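Long-range contacts in microcompartments protein (Halothece sp. PCC 7418, PDB 5VGU), which probably forms hexameric tiles of the beta-carboxysome shell, as a CcmK4 member of the bacterial microcompartment (BMC) shell protein family: residues S2-V6 against I79-H83; S8-F14 against S40-I46; V30-G34 against I92-V98; A19-M24 against A60-V65. All blocks are in the same frame, centred on the assembly; numbering follows the deposited sequence.

Interaction 1 of 4, residues S2-V6 against I79-H83; sequences SLDAV and IPRPH
Two backbone hydrogen bonds join Val6 to Ile79 where the first strand of the BMC fold starts and the last one, 72-79, ends. The pair is antiparallel and hydrogen-bonded: Val6 N gives to Ile79 O at 3.0 Å, and Ile79 N returns to Val6 O at 2.8 Å, in that carbonyl's plane. Beyond this rung the chains stay close, but water bridges replace direct bonds. One water, 2.7 Å from both Ser2 O and Pro82 O, bridges them; a second donates to Leu3 O and takes a weak bond from Arg81 NH1.

Van der Waals contacts fill in between. Val6 and Ile79 lie side by side, and CG1 of Val6, turned between its N and carbonyl carbon (chi1 54°), presses on Ile79 CB at 3.4 Å, a tight fit. Leu3 lays its CB over one face of the Arg81 guanidinium, 4.1 Å above the plane. The ring of Pro82 has its CD 3.1 Å from Asp4 O and its CG 4.1 Å from Val6 CG1. Replacing this proline with glycine would probably leave Val6 CG1 and Asp4 O without their ring neighbour and give this loop more backbone freedom.

Asp4 sends its carboxylate to Tyr94, and Arg48 bonds Ser2 O, Asp4 O and Ala5 O. The chemistry thus implies a seam fixed by backbone bonds at the sheet and by water at its exposed end.

Interaction 2 of 4, residues S8-F14 against S40-I46; sequences SLETKGF and SARFTII
Glu10 reaches across with both carboxylate oxygens, OE2 to Arg42 and OE1 to Thr44. Its CG stands anti to the backbone N (chi1 -175°) and the chain runs on extended, which carries the carboxylate to the neighbouring strand. Arg42 grips it side-on: NE at 2.8 Å and NH2 at 2.7 Å both point at OE2, which lies in the guanidinium plane although the two flat groups are 65° apart. Thr44 OG1 donates to OE1 at 2.9 Å from above the carboxylate plane, and Phe14 N of a neighbouring subunit also bonds OE1. With the carboxylate cut back to an alanine, the buried Arg42 would probably lose its close salt-bridge partner, and Thr44 OG1 and the neighbouring amide an acceptor.

Strands 5-12 and 42-49 are the adjacent central strands of the antiparallel BMC sheet, with hydrogen-bonded pairs at Leu9-Ile45 and Thr11-Phe43. Ser8, Glu10, Lys12, Arg42 and Thr44 make one face largely polar, with Ile46 at its end; Leu9, Thr11, Phe43 and Ile45 look to the helices. Packing is close where strand 5-12 gives way to helix 14-27: Phe14 CB sits over the face of Phe43, 3.9 Å from its centroid, and the rings meet edge-to-face, the edge of Phe14 on Phe43, with planes at 78°.

On the opposite face at this same end the contact opens: Lys12, bent at chi2, donates from NZ to Ser40 O at 2.9 Å, both residues being partly exposed. Just past the last strand pair, Gly13 N donates to Ala41 O at 2.7 Å.

Interaction 3 of 4, residues V30-G34 against I92-V98; sequences VTLVG and IAYNENV
Loop against edge strand describes the packing of Val33 and Thr31 against Tyr94, Asn95 and Val98. Strand 30-39 is an outermost strand, within its own chain, of the antiparallel BMC sheet, and 92-98 lies in the loop joining helix 84-89 to helix 99-104. No backbone ladder forms between them; side chains do the work.

Val33 has the most surface buried here. Its CB is 3.5 Å from Ala93 O, while CG1 reaches Tyr94 CD1 at 3.9 Å and CG2 lies near the carbonyl oxygens of Ile92 and Ala93. The tyrosine stands with CG anti to its carbonyl carbon (chi1 -71°), and this brings one edge of the ring to the strand: CE1 is 3.8 Å from Thr31 CB, with Thr31 OG1 in the plane of the ring. A water joins the two hydroxyls, 2.7 Å from Thr31 OG1 and donating to Tyr94 OH at 3.0 Å. The same phenol oxygen also has a direct hydrogen-bond partner in Asp4, and Arg102 makes a cation-pi contact with the ring.

Val98, at the N-cap position of the last helix, closes the other side. Its CB meets Thr31 CG2 at 3.8 Å and its CG1 approaches Leu32 O. Asn85 of a neighbouring subunit accepts from Leu32 N, so this edge also faces the hexamer interface.

The one direct hydrogen bond between strand and loop comes from Asn95: ND2 donates to a lone pair of Val33 O at 2.9 Å, a bent bond (131° at the hydrogen), with that oxygen 5° from the amide plane.

Interaction 4 of 4, residues A19-M24 against A60-V65; sequences AAADAM and AGIHAV
Ala64, Gly61 and Ala23 bury the most surface where helices 14-27 and 51-65 pass each other, with short-segment axes only 7.5 Å apart and running at 144°. There is no hydrogen bond between the two segments, and the closeness comes from the small size of what lies between them.

Ala64 puts its CB between two residues one turn apart on the other helix: 3.5 Å from Ala23 CB and also 3.5 Å from Ala19 O. Ala23 points its methyl toward the partner helix, where besides Ala64 it meets Ala60 O at 3.6 Å and Ala60 CB at 4.2 Å. The methyls therefore rest partly on backbone carbonyls as well as on one another.

Gly61 makes the nearest backbone approach, its CA 4.0 Å from that of Ala20. Met24, whose CG swings anti to its carbonyl carbon (chi1 -76°), lays that carbon 3.9 Å from Gly61 CA; Gly61 has no side chain here, and the Met24 CG fills the side that a CB would occupy. Ala20 CB covers Gly61 O on the same stretch and goes on to touch Val65 CG2 at 3.9 Å.

Both helices lie on one side of the BMC sheet. Ala20 and Met24 pack down on Leu9 and Ile45, Val65 rests on Thr11, and Ile62 reaches Leu73 and Trp76 of strand 72-79.

How the interactions relate
Interactions 2, 3 and 4 are buried, whereas interaction 1 is partly open to solvent and turns to water bridges beyond its one strand pair. Interactions 1 and 2 share strand 5-12, one at each end, and Val6 packs on Ile46 between them. Interaction 4 has no hydrogen bond across it, only van der Waals packing of side chains and backbone; its helices cover the Leu9, Thr11 and Ile45 face of interaction 2, whose reverse face carries the buried ion pair. Interaction 3 meets interaction 2 through backbone bonds from Ile46 to Val33 and Gly34, and interaction 1 through Asp4 and Tyr94, so the C-terminal loop is tied to the N-terminus. Neighbouring subunits touch all four.

Interaction 1 of 4, residues S2-V6 against I79-H83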
# COMPACT_ATOMS: atom_id res chain seq x y z
N SER A 2 -1.40 26.03 -15.23
CA SER A 2 -1.53 26.02 -16.69
C SER A 2 -2.94 25.64 -17.08
O SER A 2 -3.55 24.77 -16.44
CB SER A 2 -0.54 25.01 -17.31
OG SER A 2 -0.69 24.95 -18.72
N LEU A 3 -3.47 26.25 -18.13
CA LEU A 3 -4.78 25.85 -18.64
C LEU A 3 -4.69 24.80 -19.74
O LEU A 3 -5.73 24.44 -20.32
CB LEU A 3 -5.56 27.08 -19.12
CG LEU A 3 -5.97 28.06 -18.00
CD1 LEU A 3 -6.68 29.30 -18.57
CD2 LEU A 3 -6.81 27.43 -16.89
N ASP A 4 -3.49 24.30 -20.04
CA ASP A 4 -3.33 23.20 -20.98
C ASP A 4 -4.22 22.03 -20.59
O ASP A 4 -4.44 21.76 -19.40
CB ASP A 4 -1.88 22.70 -21.03
CG ASP A 4 -0.95 23.62 -21.79
OD1 ASP A 4 -1.41 24.66 -22.32
OD2 ASP A 4 0.25 23.31 -21.86
N ALA A 5 -4.68 21.29 -21.59
CA ALA A 5 -5.45 20.08 -21.35
C ALA A 5 -4.64 19.07 -20.55
O ALA A 5 -3.41 19.10 -20.53
CB ALA A 5 -5.89 19.43 -22.65
N VAL A 6 -5.36 18.17 -19.90
CA VAL A 6 -4.74 17.07 -19.18
C VAL A 6 -5.30 15.76 -19.73
O VAL A 6 -6.50 15.63 -20.00
CB VAL A 6 -4.91 17.21 -17.64
CG1 VAL A 6 -6.29 17.38 -17.22
CG2 VAL A 6 -4.31 16.00 -16.90
N ILE A 79 -9.32 15.94 -19.84
CA ILE A 79 -9.94 17.12 -19.27
C ILE A 79 -9.40 18.32 -20.05
O ILE A 79 -8.26 18.74 -19.83
CB ILE A 79 -9.63 17.26 -17.77
CG1 ILE A 79 -10.00 15.99 -17.00
CG2 ILE A 79 -10.30 18.51 -17.18
CD1 ILE A 79 -11.42 15.59 -17.11
N PRO A 80 -10.21 18.92 -20.93
CA PRO A 80 -9.63 19.87 -21.88
C PRO A 80 -9.03 21.10 -21.27
O PRO A 80 -8.13 21.68 -21.91
CB PRO A 80 -10.82 20.20 -22.79
CG PRO A 80 -11.65 18.97 -22.76
CD PRO A 80 -11.53 18.44 -21.36
N ARG A 81 -9.51 21.56 -20.10
CA ARG A 81 -9.05 22.84 -19.57
C ARG A 81 -9.24 22.87 -18.05
O ARG A 81 -10.20 23.49 -17.55
CB ARG A 81 -9.85 23.95 -20.26
CG ARG A 81 -9.29 25.32 -20.14
CD ARG A 81 -10.07 26.21 -21.12
NE ARG A 81 -9.45 27.52 -21.24
CZ ARG A 81 -8.43 27.80 -22.04
NH1 ARG A 81 -7.89 26.86 -22.81
NH2 ARG A 81 -7.95 29.04 -22.09
N PRO A 82 -8.33 22.25 -17.30
CA PRO A 82 -8.59 22.02 -15.86
C PRO A 82 -8.55 23.28 -15.01
O PRO A 82 -7.75 24.19 -15.22
CB PRO A 82 -7.45 21.06 -15.47
CG PRO A 82 -6.35 21.39 -16.43
CD PRO A 82 -7.03 21.70 -17.73
N HIS A 83 -9.44 23.32 -14.02
CA HIS A 83 -9.46 24.39 -13.03
C HIS A 83 -8.18 24.37 -12.21
O HIS A 83 -7.67 23.29 -11.84
CB HIS A 83 -10.69 24.19 -12.12
CG HIS A 83 -11.03 25.36 -11.25
ND1 HIS A 83 -10.32 25.68 -10.11
CD2 HIS A 83 -12.03 26.28 -11.33
CE1 HIS A 83 -10.85 26.74 -9.54
NE2 HIS A 83 -11.89 27.13 -10.26
O HOH W 1 -5.25 24.85 -14.29
O HOH W 2 -7.18 23.81 -22.54

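Interaction 2 of 4, residues S8-F14 against S40-I46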
# COMPACT_ATOMS: atom_id res chain seq x y z
N SER A 8 -5.10 11.54 -18.80
CA SER A 8 -4.71 10.57 -17.80
C SER A 8 -5.11 9.19 -18.28
O SER A 8 -6.24 8.99 -18.73
CB SER A 8 -5.36 10.89 -16.44
OG SER A 8 -4.93 9.94 -15.46
N LEU A 9 -4.19 8.25 -18.13
CA LEU A 9 -4.38 6.88 -18.57
C LEU A 9 -3.82 5.95 -17.49
O LEU A 9 -2.74 6.20 -16.95
CB LEU A 9 -3.68 6.67 -19.92
CG LEU A 9 -3.71 5.28 -20.55
CD1 LEU A 9 -3.65 5.42 -22.06
CD2 LEU A 9 -2.54 4.44 -20.06
N GLU A 10 -4.54 4.87 -17.22
CA GLU A 10 -4.18 3.95 -16.15
C GLU A 10 -4.21 2.52 -16.67
O GLU A 10 -5.19 2.12 -17.31
CB GLU A 10 -5.14 4.14 -14.96
CG GLU A 10 -4.85 3.36 -13.71
CD GLU A 10 -5.74 3.80 -12.54
OE1 GLU A 10 -5.81 5.02 -12.28
OE2 GLU A 10 -6.35 2.91 -11.90
N THR A 11 -3.13 1.77 -16.41
CA THR A 11 -3.00 0.39 -16.87
C THR A 11 -2.87 -0.56 -15.69
O THR A 11 -2.47 -0.19 -14.59
CB THR A 11 -1.77 0.19 -17.77
OG1 THR A 11 -0.57 0.45 -17.04
CG2 THR A 11 -1.81 1.12 -18.99
N LYS A 12 -3.18 -1.83 -15.95
CA LYS A 12 -2.77 -2.91 -15.08
C LYS A 12 -1.34 -3.28 -15.46
O LYS A 12 -1.08 -3.70 -16.60
CB LYS A 12 -3.70 -4.11 -15.22
CG LYS A 12 -3.47 -5.22 -14.20
CD LYS A 12 -3.92 -4.81 -12.81
CE LYS A 12 -4.14 -6.02 -11.92
NZ LYS A 12 -4.92 -5.66 -10.70
N GLY A 13 -0.41 -3.10 -14.53
CA GLY A 13 1.00 -3.40 -14.76
C GLY A 13 1.77 -2.19 -15.23
O GLY A 13 1.25 -1.31 -15.93
N PHE A 14 3.05 -2.15 -14.87
CA PHE A 14 3.91 -1.03 -15.20
C PHE A 14 4.32 -1.06 -16.68
O PHE A 14 4.32 -0.01 -17.33
CB PHE A 14 5.14 -1.03 -14.29
CG PHE A 14 6.12 0.07 -14.60
CD1 PHE A 14 5.92 1.35 -14.13
CD2 PHE A 14 7.20 -0.18 -15.44
CE1 PHE A 14 6.81 2.37 -14.46
CE2 PHE A 14 8.09 0.83 -15.76
CZ PHE A 14 7.89 2.10 -15.27
N SER A 40 -2.74 -2.08 -6.31
CA SER A 40 -3.24 -3.25 -7.04
C SER A 40 -2.57 -3.39 -8.41
O SER A 40 -3.20 -3.81 -9.38
CB SER A 40 -4.76 -3.19 -7.19
OG SER A 40 -5.35 -3.32 -5.91
N ALA A 41 -1.29 -3.06 -8.46
CA ALA A 41 -0.47 -3.12 -9.67
C ALA A 41 -1.02 -2.26 -10.79
O ALA A 41 -0.73 -2.51 -11.96
CB ALA A 41 -0.27 -4.56 -10.16
N ARG A 42 -1.81 -1.23 -10.46
CA ARG A 42 -2.25 -0.26 -11.45
C ARG A 42 -1.38 1.00 -11.37
O ARG A 42 -0.92 1.39 -10.28
CB ARG A 42 -3.73 0.05 -11.27
CG ARG A 42 -4.56 -1.11 -11.83
CD ARG A 42 -6.01 -1.08 -11.44
NE ARG A 42 -6.69 0.15 -11.84
CZ ARG A 42 -7.98 0.22 -12.14
NH1 ARG A 42 -8.73 -0.87 -12.11
NH2 ARG A 42 -8.51 1.38 -12.47
N PHE A 43 -1.10 1.58 -12.54
CA PHE A 43 -0.22 2.72 -12.68
C PHE A 43 -0.93 3.76 -13.55
O PHE A 43 -1.55 3.41 -14.55
CB PHE A 43 1.11 2.34 -13.32
CG PHE A 43 1.96 1.43 -12.46
CD1 PHE A 43 1.75 0.07 -12.44
CD2 PHE A 43 2.94 1.96 -11.65
CE1 PHE A 43 2.50 -0.75 -11.64
CE2 PHE A 43 3.73 1.13 -10.86
CZ PHE A 43 3.50 -0.22 -10.86
N THR A 44 -0.87 5.01 -13.12
CA THR A 44 -1.50 6.13 -13.81
C THR A 44 -0.42 7.04 -14.37
O THR A 44 0.53 7.38 -13.67
CB THR A 44 -2.39 6.95 -12.85
OG1 THR A 44 -3.18 6.09 -12.03
CG2 THR A 44 -3.30 7.90 -13.60
N ILE A 45 -0.59 7.50 -15.61
CA ILE A 45 0.30 8.53 -16.15
C ILE A 45 -0.54 9.74 -16.52
O ILE A 45 -1.73 9.62 -16.84
CB ILE A 45 1.14 8.04 -17.35
CG1 ILE A 45 0.26 7.32 -18.39
CG2 ILE A 45 2.29 7.16 -16.85
CD1 ILE A 45 0.99 6.96 -19.66
N ILE A 46 0.10 10.91 -16.50
CA ILE A 46 -0.55 12.20 -16.73
C ILE A 46 0.26 12.97 -17.75
O ILE A 46 1.47 13.19 -17.58
CB ILE A 46 -0.69 13.02 -15.43
CG1 ILE A 46 -1.50 12.24 -14.38
CG2 ILE A 46 -1.36 14.35 -15.71
CD1 ILE A 46 -0.65 11.44 -13.45

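Interaction 3 of 4, residues V30-G34 against I92-V98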
# COMPACT_ATOMS: atom_id res chain seq x y z
N VAL A 30 3.10 16.83 -26.47
CA VAL A 30 2.64 16.78 -25.09
C VAL A 30 3.82 16.50 -24.18
O VAL A 30 4.87 16.00 -24.62
CB VAL A 30 1.54 15.72 -24.88
CG1 VAL A 30 0.35 16.00 -25.78
CG2 VAL A 30 2.07 14.30 -25.13
N THR A 31 3.64 16.82 -22.90
CA THR A 31 4.62 16.58 -21.86
C THR A 31 4.05 15.58 -20.87
O THR A 31 2.95 15.77 -20.33
CB THR A 31 4.97 17.88 -21.12
OG1 THR A 31 5.45 18.88 -22.03
CG2 THR A 31 6.01 17.62 -20.05
N LEU A 32 4.81 14.52 -20.61
CA LEU A 32 4.51 13.61 -19.51
C LEU A 32 4.98 14.29 -18.23
O LEU A 32 6.16 14.62 -18.11
CB LEU A 32 5.23 12.28 -19.72
CG LEU A 32 5.11 11.26 -18.60
CD1 LEU A 32 3.70 10.71 -18.49
CD2 LEU A 32 6.16 10.14 -18.87
N VAL A 33 4.05 14.57 -17.32
CA VAL A 33 4.40 15.33 -16.12
C VAL A 33 4.56 14.46 -14.87
O VAL A 33 5.24 14.89 -13.92
CB VAL A 33 3.37 16.46 -15.87
CG1 VAL A 33 3.29 17.37 -17.07
CG2 VAL A 33 2.01 15.94 -15.49
N GLY A 34 3.99 13.26 -14.84
CA GLY A 34 4.09 12.44 -13.64
C GLY A 34 3.37 11.12 -13.81
O GLY A 34 2.72 10.86 -14.83
N ILE A 92 -1.11 16.71 -11.28
CA ILE A 92 -1.24 16.89 -12.72
C ILE A 92 -0.52 18.12 -13.24
O ILE A 92 -0.60 18.40 -14.45
CB ILE A 92 -2.71 16.93 -13.16
CG1 ILE A 92 -3.44 18.16 -12.56
CG2 ILE A 92 -3.41 15.63 -12.79
CD1 ILE A 92 -4.78 18.46 -13.25
N ALA A 93 0.15 18.89 -12.39
CA ALA A 93 0.79 20.13 -12.81
C ALA A 93 2.11 19.85 -13.53
O ALA A 93 2.76 18.83 -13.31
CB ALA A 93 1.03 21.03 -11.60
N TYR A 94 2.49 20.78 -14.40
CA TYR A 94 3.87 20.86 -14.84
C TYR A 94 4.77 21.05 -13.62
O TYR A 94 4.35 21.55 -12.57
CB TYR A 94 4.06 22.02 -15.82
CG TYR A 94 3.45 21.84 -17.19
CD1 TYR A 94 4.06 21.04 -18.15
CD2 TYR A 94 2.28 22.53 -17.55
CE1 TYR A 94 3.53 20.90 -19.41
CE2 TYR A 94 1.74 22.39 -18.81
CZ TYR A 94 2.38 21.58 -19.74
OH TYR A 94 1.85 21.43 -21.01
N ASN A 95 6.02 20.58 -13.75
CA ASN A 95 7.00 20.70 -12.68
C ASN A 95 8.37 20.98 -13.28
O ASN A 95 8.60 20.86 -14.48
CB ASN A 95 7.02 19.44 -11.81
CG ASN A 95 7.35 18.21 -12.62
OD1 ASN A 95 8.45 18.09 -13.14
ND2 ASN A 95 6.40 17.29 -12.75
N GLU A 96 9.32 21.36 -12.41
CA GLU A 96 10.62 21.79 -12.92
C GLU A 96 11.39 20.63 -13.56
O GLU A 96 12.20 20.86 -14.47
CB GLU A 96 11.41 22.44 -11.78
CG GLU A 96 11.84 21.47 -10.67
CD GLU A 96 12.28 22.19 -9.39
OE1 GLU A 96 13.50 22.39 -9.18
OE2 GLU A 96 11.41 22.56 -8.58
N ASN A 97 11.10 19.39 -13.17
CA ASN A 97 11.77 18.23 -13.76
C ASN A 97 11.44 18.07 -15.25
O ASN A 97 12.24 17.49 -15.99
CB ASN A 97 11.37 16.99 -12.96
CG ASN A 97 12.16 15.76 -13.32
OD1 ASN A 97 13.37 15.83 -13.57
ND2 ASN A 97 11.49 14.60 -13.34
N VAL A 98 10.28 18.54 -15.70
CA VAL A 98 9.86 18.33 -17.08
C VAL A 98 9.75 19.63 -17.87
O VAL A 98 9.29 19.63 -19.01
CB VAL A 98 8.54 17.53 -17.16
CG1 VAL A 98 8.70 16.16 -16.51
CG2 VAL A 98 7.39 18.29 -16.50
O HOH W 3 3.41 20.25 -23.24

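Interaction 4 of 4, residues A19-M24 against A60-V65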
# COMPACT_ATOMS: atom_id res chain seq x y z
N ALA A 19 4.83 1.63 -22.08
CA ALA A 19 4.50 1.63 -23.51
C ALA A 19 3.61 2.82 -23.88
O ALA A 19 3.83 3.49 -24.90
CB ALA A 19 3.82 0.32 -23.89
N ALA A 20 2.56 3.07 -23.08
CA ALA A 20 1.64 4.16 -23.39
C ALA A 20 2.33 5.52 -23.30
O ALA A 20 2.12 6.38 -24.16
CB ALA A 20 0.42 4.12 -22.45
N ALA A 21 3.15 5.73 -22.26
CA ALA A 21 3.81 7.02 -22.08
C ALA A 21 4.72 7.33 -23.26
O ALA A 21 4.74 8.46 -23.76
CB ALA A 21 4.63 7.02 -20.78
N ASP A 22 5.49 6.34 -23.70
CA ASP A 22 6.41 6.57 -24.81
C ASP A 22 5.65 6.89 -26.09
O ASP A 22 6.03 7.81 -26.83
CB ASP A 22 7.30 5.34 -24.99
CG ASP A 22 8.45 5.60 -25.92
OD1 ASP A 22 9.34 6.43 -25.60
OD2 ASP A 22 8.43 4.97 -27.00
N ALA A 23 4.56 6.18 -26.37
CA ALA A 23 3.77 6.48 -27.56
C ALA A 23 3.17 7.88 -27.49
O ALA A 23 3.14 8.60 -28.49
CB ALA A 23 2.68 5.43 -27.75
N MET A 24 2.70 8.28 -26.31
CA MET A 24 2.05 9.58 -26.17
C MET A 24 3.00 10.70 -26.53
O MET A 24 2.67 11.57 -27.36
CB MET A 24 1.54 9.75 -24.73
CG MET A 24 0.30 8.99 -24.41
SD MET A 24 0.01 9.02 -22.62
CE MET A 24 -1.74 8.67 -22.54
N ALA A 60 -2.72 7.31 -29.39
CA ALA A 60 -1.50 6.52 -29.55
C ALA A 60 -1.19 5.73 -28.28
O ALA A 60 -0.76 4.57 -28.36
CB ALA A 60 -0.34 7.44 -29.92
N GLY A 61 -1.39 6.35 -27.11
CA GLY A 61 -1.14 5.65 -25.86
C GLY A 61 -2.07 4.47 -25.65
O GLY A 61 -1.65 3.40 -25.21
N ILE A 62 -3.35 4.65 -25.96
CA ILE A 62 -4.32 3.56 -25.85
C ILE A 62 -3.90 2.39 -26.72
O ILE A 62 -3.92 1.23 -26.30
CB ILE A 62 -5.73 4.08 -26.20
CG1 ILE A 62 -6.26 4.98 -25.08
CG2 ILE A 62 -6.69 2.93 -26.51
CD1 ILE A 62 -7.47 5.76 -25.46
N HIS A 63 -3.53 2.67 -27.97
CA HIS A 63 -3.12 1.60 -28.86
C HIS A 63 -1.81 0.96 -28.42
O HIS A 63 -1.62 -0.24 -28.62
CB HIS A 63 -3.05 2.13 -30.29
CG HIS A 63 -4.42 2.34 -30.88
ND1 HIS A 63 -5.19 3.44 -30.58
CD2 HIS A 63 -5.17 1.55 -31.68
CE1 HIS A 63 -6.35 3.34 -31.20
NE2 HIS A 63 -6.36 2.20 -31.88
N ALA A 64 -0.91 1.72 -27.79
CA ALA A 64 0.37 1.15 -27.38
C ALA A 64 0.21 0.17 -26.23
O ALA A 64 1.06 -0.71 -26.05
CB ALA A 64 1.35 2.25 -26.96
N VAL A 65 -0.84 0.31 -25.41
CA VAL A 65 -0.98 -0.61 -24.29
C VAL A 65 -1.05 -2.06 -24.78
O VAL A 65 -0.51 -2.97 -24.14
CB VAL A 65 -2.21 -0.25 -23.42
CG1 VAL A 65 -2.40 -1.31 -22.36
CG2 VAL A 65 -2.04 1.13 -22.76